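PDB 6KHX: peroxiredoxin from Akkermansia muciniphila, which belongs to the typical 2-Cys peroxiredoxins and probably reduces hydrogen peroxide and other hydroperoxides through a reactive cysteine thiol. Local coordinates for residues Tyr41-Asp44 / Phe45-Val48; Val102-Ile105 / Asn106-Ser110. One frame throughout, in Å; residues are numbered along the deposited sequence.

Contact 1. Residues Tyr41-Asp44 / Phe45-Val48; sequences YPKD and FTFV
Between Lys-43 and Thr-46 the chain folds back on itself through Asp-44 and Phe-45, with Phe-45 at a positive phi of 65°, which brings Thr-46 back to the carbonyl of Lys-43. The Thr-46 hydroxyl closes the bend: OG1 donates to Lys-43 O at 2.6 Å. It reaches that oxygen with a C=O...donor angle of 141°, moderately tilted from the carbonyl plane. Its first torsion (chi1 47°) sets OG1 between the backbone N and the carbonyl carbon, while CG2 takes the place anti to the carbonyl carbon. That methyl lies against Lys-43, with CG2 of Thr-46 3.6 Å from CB of Lys-43, so one branch bonds and the other packs on the same residue. The lysine chain runs on extended to salt bridges with Glu-133 and with Glu-78 of a neighbouring subunit. On the outside of the bend, the Phe-45 ring lies obliquely beside Asp-44, with CD2 of Phe-45 3.8 Å from CB of Asp-44, and goes on to meet Trp-84. Asp-44 is gripped at both carboxylate oxygens. The Tyr-41 hydroxyl donates to OD1 of Asp-44 at 2.6 Å, in the plane of the tyrosine ring and on the syn lone pair of OD1, whereas OD2 bonds His-81. Two partners on separate oxygens should fix the rotation of this buried carboxylate. Pro-42, Thr-46 and Cys-49 have the spacing of the PxxxTxxC signature of peroxiredoxins, whose cysteine is the peroxidatic one; with Arg-138 touching Tyr-41, Pro-42 and Val-48, the bend is thus consistent with the family's active-site loop leading into helix 48-58.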
ATOM      1  N   TYR B  41      30.380  -6.433  27.773  1.00 29.30           N
ATOM      2  CA  TYR B  41      30.374  -7.768  28.351  1.00 32.93           C
ATOM      3  C   TYR B  41      28.943  -8.145  28.703  1.00 32.61           C
ATOM      4  O   TYR B  41      28.099  -7.267  28.908  1.00 33.39           O
ATOM      5  CB  TYR B  41      31.263  -7.844  29.603  1.00 26.65           C
ATOM      6  CG  TYR B  41      30.807  -6.965  30.741  1.00 28.51           C
ATOM      7  CD1 TYR B  41      31.136  -5.614  30.777  1.00 26.35           C
ATOM      8  CD2 TYR B  41      30.054  -7.486  31.786  1.00 27.87           C
ATOM      9  CE1 TYR B  41      30.725  -4.804  31.818  1.00 27.54           C
ATOM     10  CE2 TYR B  41      29.639  -6.688  32.832  1.00 26.20           C
ATOM     11  CZ  TYR B  41      29.975  -5.348  32.847  1.00 30.57           C
ATOM     12  OH  TYR B  41      29.556  -4.549  33.892  1.00 29.81           O
ATOM     13  N   PRO B  42      28.635  -9.458  28.802  1.00 33.61           N
ATOM     14  CA  PRO B  42      27.228  -9.881  28.932  1.00 31.72           C
ATOM     15  C   PRO B  42      26.558  -9.654  30.282  1.00 30.54           C
ATOM     16  O   PRO B  42      25.451  -9.108  30.321  1.00 29.66           O
ATOM     17  CB  PRO B  42      27.283 -11.382  28.604  1.00 32.63           C
ATOM     18  CG  PRO B  42      28.692 -11.783  28.846  1.00 31.48           C
ATOM     19  CD  PRO B  42      29.522 -10.593  28.488  1.00 31.99           C
ATOM     20  N   LYS B  43      27.177 -10.072  31.385  1.00 38.13           N
ATOM     21  CA  LYS B  43      26.459 -10.110  32.655  1.00 32.59           C
ATOM     22  C   LYS B  43      27.381  -9.770  33.819  1.00 37.50           C
ATOM     23  O   LYS B  43      28.486 -10.314  33.915  1.00 42.78           O
ATOM     24  CB  LYS B  43      25.860 -11.502  32.881  1.00 35.77           C
ATOM     25  CG  LYS B  43      24.512 -11.750  32.237  1.00 35.70           C
ATOM     26  CD  LYS B  43      24.069 -13.180  32.497  1.00 33.09           C
ATOM     27  CE  LYS B  43      22.996 -13.612  31.525  1.00 30.44           C
ATOM     28  NZ  LYS B  43      22.706 -15.061  31.650  1.00 35.25           N
ATOM     29  N   ASP B  44      26.913  -8.893  34.707  1.00 34.42           N
ATOM     30  CA  ASP B  44      27.559  -8.702  35.999  1.00 34.23           C
ATOM     31  C   ASP B  44      27.499  -9.991  36.813  1.00 35.64           C
ATOM     32  O   ASP B  44      26.582 -10.802  36.662  1.00 32.55           O
ATOM     33  CB  ASP B  44      26.886  -7.570  36.789  1.00 40.98           C
ATOM     34  CG  ASP B  44      27.232  -6.183  36.268  1.00 36.82           C
ATOM     35  OD1 ASP B  44      28.023  -6.068  35.311  1.00 33.43           O
ATOM     36  OD2 ASP B  44      26.716  -5.199  36.837  1.00 36.35           O
ATOM     37  N   PHE B  45      28.490 -10.164  37.694  1.00 35.61           N
ATOM     38  CA  PHE B  45      28.580 -11.307  38.615  1.00 37.93           C
ATOM     39  C   PHE B  45      28.764 -12.632  37.884  1.00 33.37           C
ATOM     40  O   PHE B  45      28.275 -13.668  38.336  1.00 37.54           O
ATOM     41  CB  PHE B  45      27.372 -11.397  39.553  1.00 36.43           C
ATOM     42  CG  PHE B  45      27.171 -10.180  40.394  1.00 40.30           C
ATOM     43  CD1 PHE B  45      27.951  -9.964  41.514  1.00 37.82           C
ATOM     44  CD2 PHE B  45      26.196  -9.253  40.070  1.00 38.76           C
ATOM     45  CE1 PHE B  45      27.766  -8.837  42.297  1.00 44.76           C
ATOM     46  CE2 PHE B  45      26.005  -8.127  40.850  1.00 39.44           C
ATOM     47  CZ  PHE B  45      26.792  -7.919  41.965  1.00 43.64           C
ATOM     48  N   THR B  46      29.443 -12.622  36.741  1.00 38.16           N
ATOM     49  CA  THR B  46      29.753 -13.885  36.078  1.00 41.40           C
ATOM     50  C   THR B  46      31.254 -14.152  36.159  1.00 40.41           C
ATOM     51  O   THR B  46      31.867 -13.910  37.204  1.00 42.72           O
ATOM     52  CB  THR B  46      29.243 -13.906  34.627  1.00 43.02           C
ATOM     53  OG1 THR B  46      29.607 -12.698  33.947  1.00 46.47           O
ATOM     54  CG2 THR B  46      27.732 -14.054  34.605  1.00 37.79           C
ATOM     55  N   PHE B  47      31.852 -14.660  35.079  1.00 44.82           N
ATOM     56  CA  PHE B  47      33.145 -15.341  35.163  1.00 42.59           C
ATOM     57  C   PHE B  47      34.239 -14.625  34.380  1.00 42.24           C
ATOM     58  O   PHE B  47      35.164 -14.088  34.994  1.00 43.79           O
ATOM     59  CB  PHE B  47      32.955 -16.784  34.694  1.00 42.54           C
ATOM     60  CG  PHE B  47      31.661 -17.400  35.162  1.00 45.09           C
ATOM     61  CD1 PHE B  47      31.283 -17.330  36.498  1.00 40.19           C
ATOM     62  CD2 PHE B  47      30.806 -18.017  34.259  1.00 41.15           C
ATOM     63  CE1 PHE B  47      30.080 -17.877  36.919  1.00 43.05           C
ATOM     64  CE2 PHE B  47      29.605 -18.573  34.677  1.00 36.41           C
ATOM     65  CZ  PHE B  47      29.241 -18.504  36.008  1.00 33.96           C
ATOM     66  N   VAL B  48      34.181 -14.612  33.043  1.00 41.23           N
ATOM     67  CA  VAL B  48      35.206 -13.925  32.256  1.00 42.00           C
ATOM     68  C   VAL B  48      35.080 -12.416  32.411  1.00 43.87           C
ATOM     69  O   VAL B  48      36.084 -11.685  32.427  1.00 44.16           O
ATOM     70  CB  VAL B  48      35.108 -14.338  30.776  1.00 38.92           C
ATOM     71  CG1 VAL B  48      36.160 -13.609  29.943  1.00 42.18           C
ATOM     72  CG2 VAL B  48      35.270 -15.828  30.632  1.00 40.93           C
TER

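Contact 2. Residues Val102-Ile105 / Asn106-Ser110; sequences VSDI and NKTIS
With chi1 of Asp-104 at -177°, its CG stands opposite the backbone N and the carboxylate is swung across to the start of helix 108-112, where Ile-109 and Ser-110 meet it. The two oxygens divide the work. OD1 of Asp-104 accepts from Ile-109 N at 3.0 Å, and OD2 of Asp-104 from Ser-110 N at 2.7 Å, both donors lying well out of the carboxylate plane. Ser-110 adds a second grip, since its OG donates to Asp-104 OD2 at 2.5 Å, nearly in line with the C-O bond. A water joins in, donating to OD1 of Asp-104 at 2.7 Å while it accepts from the backbone N of Asn-106. A negative group facing the amino end of a helix probably gains from the helix dipole. From Asp-104 to Lys-107 the chain makes a type I turn, closed by Lys-107 N to Asp-104 O at 2.9 Å with an angle of 153° at the hydrogen. Ile-109 lays its CB and CG1 beside the carboxylate, the two side chains running past each other in opposite directions, and its CD1 packs at 4.0 Å on CG1 of Val-102, these two crossing at about a right angle. If Asp-104 were an alanine, the amides of Ile-109 and Ser-110 would probably be left without their acceptor and the Ser-110 hydroxyl set free to turn. Although Lys-107 holds the N-cap position, this aspartate, the turn's first residue, receives first-turn amides, joining the end of strand 101-103 to a helix start in the thioredoxin-like fold.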
ATOM      1  N   VAL B 102      29.166   1.695  32.111  1.00 35.41           N
ATOM      2  CA  VAL B 102      27.878   2.219  31.673  1.00 31.58           C
ATOM      3  C   VAL B 102      26.800   1.164  31.859  1.00 31.25           C
ATOM      4  O   VAL B 102      27.018  -0.027  31.605  1.00 34.48           O
ATOM      5  CB  VAL B 102      27.965   2.666  30.202  1.00 31.47           C
ATOM      6  CG1 VAL B 102      26.606   3.158  29.699  1.00 27.97           C
ATOM      7  CG2 VAL B 102      29.022   3.726  30.045  1.00 29.85           C
ATOM      8  N   SER B 103      25.613   1.601  32.267  1.00 28.73           N
ATOM      9  CA  SER B 103      24.453   0.726  32.364  1.00 32.24           C
ATOM     10  C   SER B 103      23.597   0.897  31.109  1.00 32.39           C
ATOM     11  O   SER B 103      22.895   1.902  30.963  1.00 33.71           O
ATOM     12  CB  SER B 103      23.651   1.039  33.625  1.00 29.21           C
ATOM     13  OG  SER B 103      22.397   0.378  33.604  1.00 30.30           O
ATOM     14  N   ASP B 104      23.641  -0.095  30.216  1.00 31.92           N
ATOM     15  CA  ASP B 104      22.794  -0.113  29.019  1.00 27.72           C
ATOM     16  C   ASP B 104      21.458  -0.778  29.348  1.00 27.23           C
ATOM     17  O   ASP B 104      21.068  -1.800  28.782  1.00 26.69           O
ATOM     18  CB  ASP B 104      23.505  -0.833  27.876  1.00 28.59           C
ATOM     19  CG  ASP B 104      22.699  -0.829  26.576  1.00 29.89           C
ATOM     20  OD1 ASP B 104      21.799   0.022  26.408  1.00 28.95           O
ATOM     21  OD2 ASP B 104      22.957  -1.699  25.720  1.00 31.67           O
ATOM     22  N   ILE B 105      20.744  -0.143  30.280  1.00 29.14           N
ATOM     23  CA  ILE B 105      19.591  -0.778  30.913  1.00 27.70           C
ATOM     24  C   ILE B 105      18.459  -1.014  29.919  1.00 32.18           C
ATOM     25  O   ILE B 105      17.659  -1.942  30.096  1.00 33.83           O
ATOM     26  CB  ILE B 105      19.135   0.072  32.111  1.00 33.87           C
ATOM     27  CG1 ILE B 105      18.180  -0.715  33.012  1.00 27.82           C
ATOM     28  CG2 ILE B 105      18.501   1.373  31.641  1.00 27.38           C
ATOM     29  CD1 ILE B 105      18.137  -0.189  34.435  1.00 31.36           C
ATOM     30  N   ASN B 106      18.371  -0.208  28.858  1.00 30.90           N
ATOM     31  CA  ASN B 106      17.345  -0.373  27.835  1.00 27.36           C
ATOM     32  C   ASN B 106      17.798  -1.237  26.668  1.00 31.49           C
ATOM     33  O   ASN B 106      16.985  -1.520  25.778  1.00 32.65           O
ATOM     34  CB  ASN B 106      16.910   0.992  27.294  1.00 31.63           C
ATOM     35  CG  ASN B 106      16.184   1.822  28.321  1.00 33.60           C
ATOM     36  OD1 ASN B 106      15.529   1.290  29.218  1.00 37.32           O
ATOM     37  ND2 ASN B 106      16.302   3.136  28.205  1.00 33.77           N
ATOM     38  N   LYS B 107      19.060  -1.669  26.658  1.00 30.31           N
ATOM     39  CA  LYS B 107      19.672  -2.460  25.592  1.00 32.54           C
ATOM     40  C   LYS B 107      19.798  -1.695  24.279  1.00 31.77           C
ATOM     41  O   LYS B 107      20.133  -2.298  23.251  1.00 33.22           O
ATOM     42  CB  LYS B 107      18.915  -3.772  25.340  1.00 27.56           C
ATOM     43  CG  LYS B 107      18.625  -4.546  26.607  1.00 27.87           C
ATOM     44  CD  LYS B 107      18.015  -5.891  26.306  1.00 31.69           C
ATOM     45  CE  LYS B 107      17.551  -6.561  27.578  1.00 29.25           C
ATOM     46  NZ  LYS B 107      18.692  -6.988  28.430  1.00 26.20           N
ATOM     47  N   THR B 108      19.542  -0.383  24.276  1.00 28.04           N
ATOM     48  CA  THR B 108      19.631   0.376  23.033  1.00 26.50           C
ATOM     49  C   THR B 108      21.081   0.606  22.605  1.00 28.16           C
ATOM     50  O   THR B 108      21.363   0.660  21.403  1.00 26.79           O
ATOM     51  CB  THR B 108      18.895   1.717  23.168  1.00 25.48           C
ATOM     52  OG1 THR B 108      19.424   2.454  24.272  1.00 23.91           O
ATOM     53  CG2 THR B 108      17.402   1.501  23.392  1.00 28.26           C
ATOM     54  N   ILE B 109      22.011   0.751  23.556  1.00 24.83           N
ATOM     55  CA  ILE B 109      23.412   0.946  23.191  1.00 25.26           C
ATOM     56  C   ILE B 109      23.962  -0.312  22.533  1.00 27.61           C
ATOM     57  O   ILE B 109      24.602  -0.259  21.474  1.00 28.58           O
ATOM     58  CB  ILE B 109      24.245   1.336  24.424  1.00 25.37           C
ATOM     59  CG1 ILE B 109      23.615   2.517  25.153  1.00 26.73           C
ATOM     60  CG2 ILE B 109      25.656   1.697  24.005  1.00 24.08           C
ATOM     61  CD1 ILE B 109      24.309   2.841  26.459  1.00 24.39           C
ATOM     62  N   SER B 110      23.719  -1.464  23.160  1.00 25.55           N
ATOM     63  CA  SER B 110      24.173  -2.729  22.597  1.00 26.16           C
ATOM     64  C   SER B 110      23.562  -2.960  21.223  1.00 25.17           C
ATOM     65  O   SER B 110      24.224  -3.493  20.324  1.00 29.21           O
ATOM     66  CB  SER B 110      23.824  -3.875  23.549  1.00 28.82           C
ATOM     67  OG  SER B 110      24.357  -3.640  24.843  1.00 27.33           O
TER
HETATM   68  O   HOH W   1      20.115   1.647  27.852  1.00 28.63           O
HETATM   69  O   HOH W   2      18.640  -4.965  30.051  1.00 28.77           O

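How the contacts relate
Both contacts are buried and local: contact 1 lies in the loop after strand 35-40, contact 2 runs from the end of strand 101-103 into helix 108-112, and strand 68-74 separates the two strands in one sheet. Their centres are 15 Å apart, and they do not touch. His-81 links them, its ND1 bonding Asp-44 and its NE2 the Val-102 carbonyl; Asp-76 bonds Asp-44 N through its carboxylate and Ser-103 OG through its backbone carbonyl. Each relies on an aspartate, but contact 1 ties its carboxylate to side chains beside the probable active site, whereas contact 2 spends it mainly on backbone amides of a helix start. Both also meet the same neighbouring subunit, contact 1 through Lys-43 to its Glu-78.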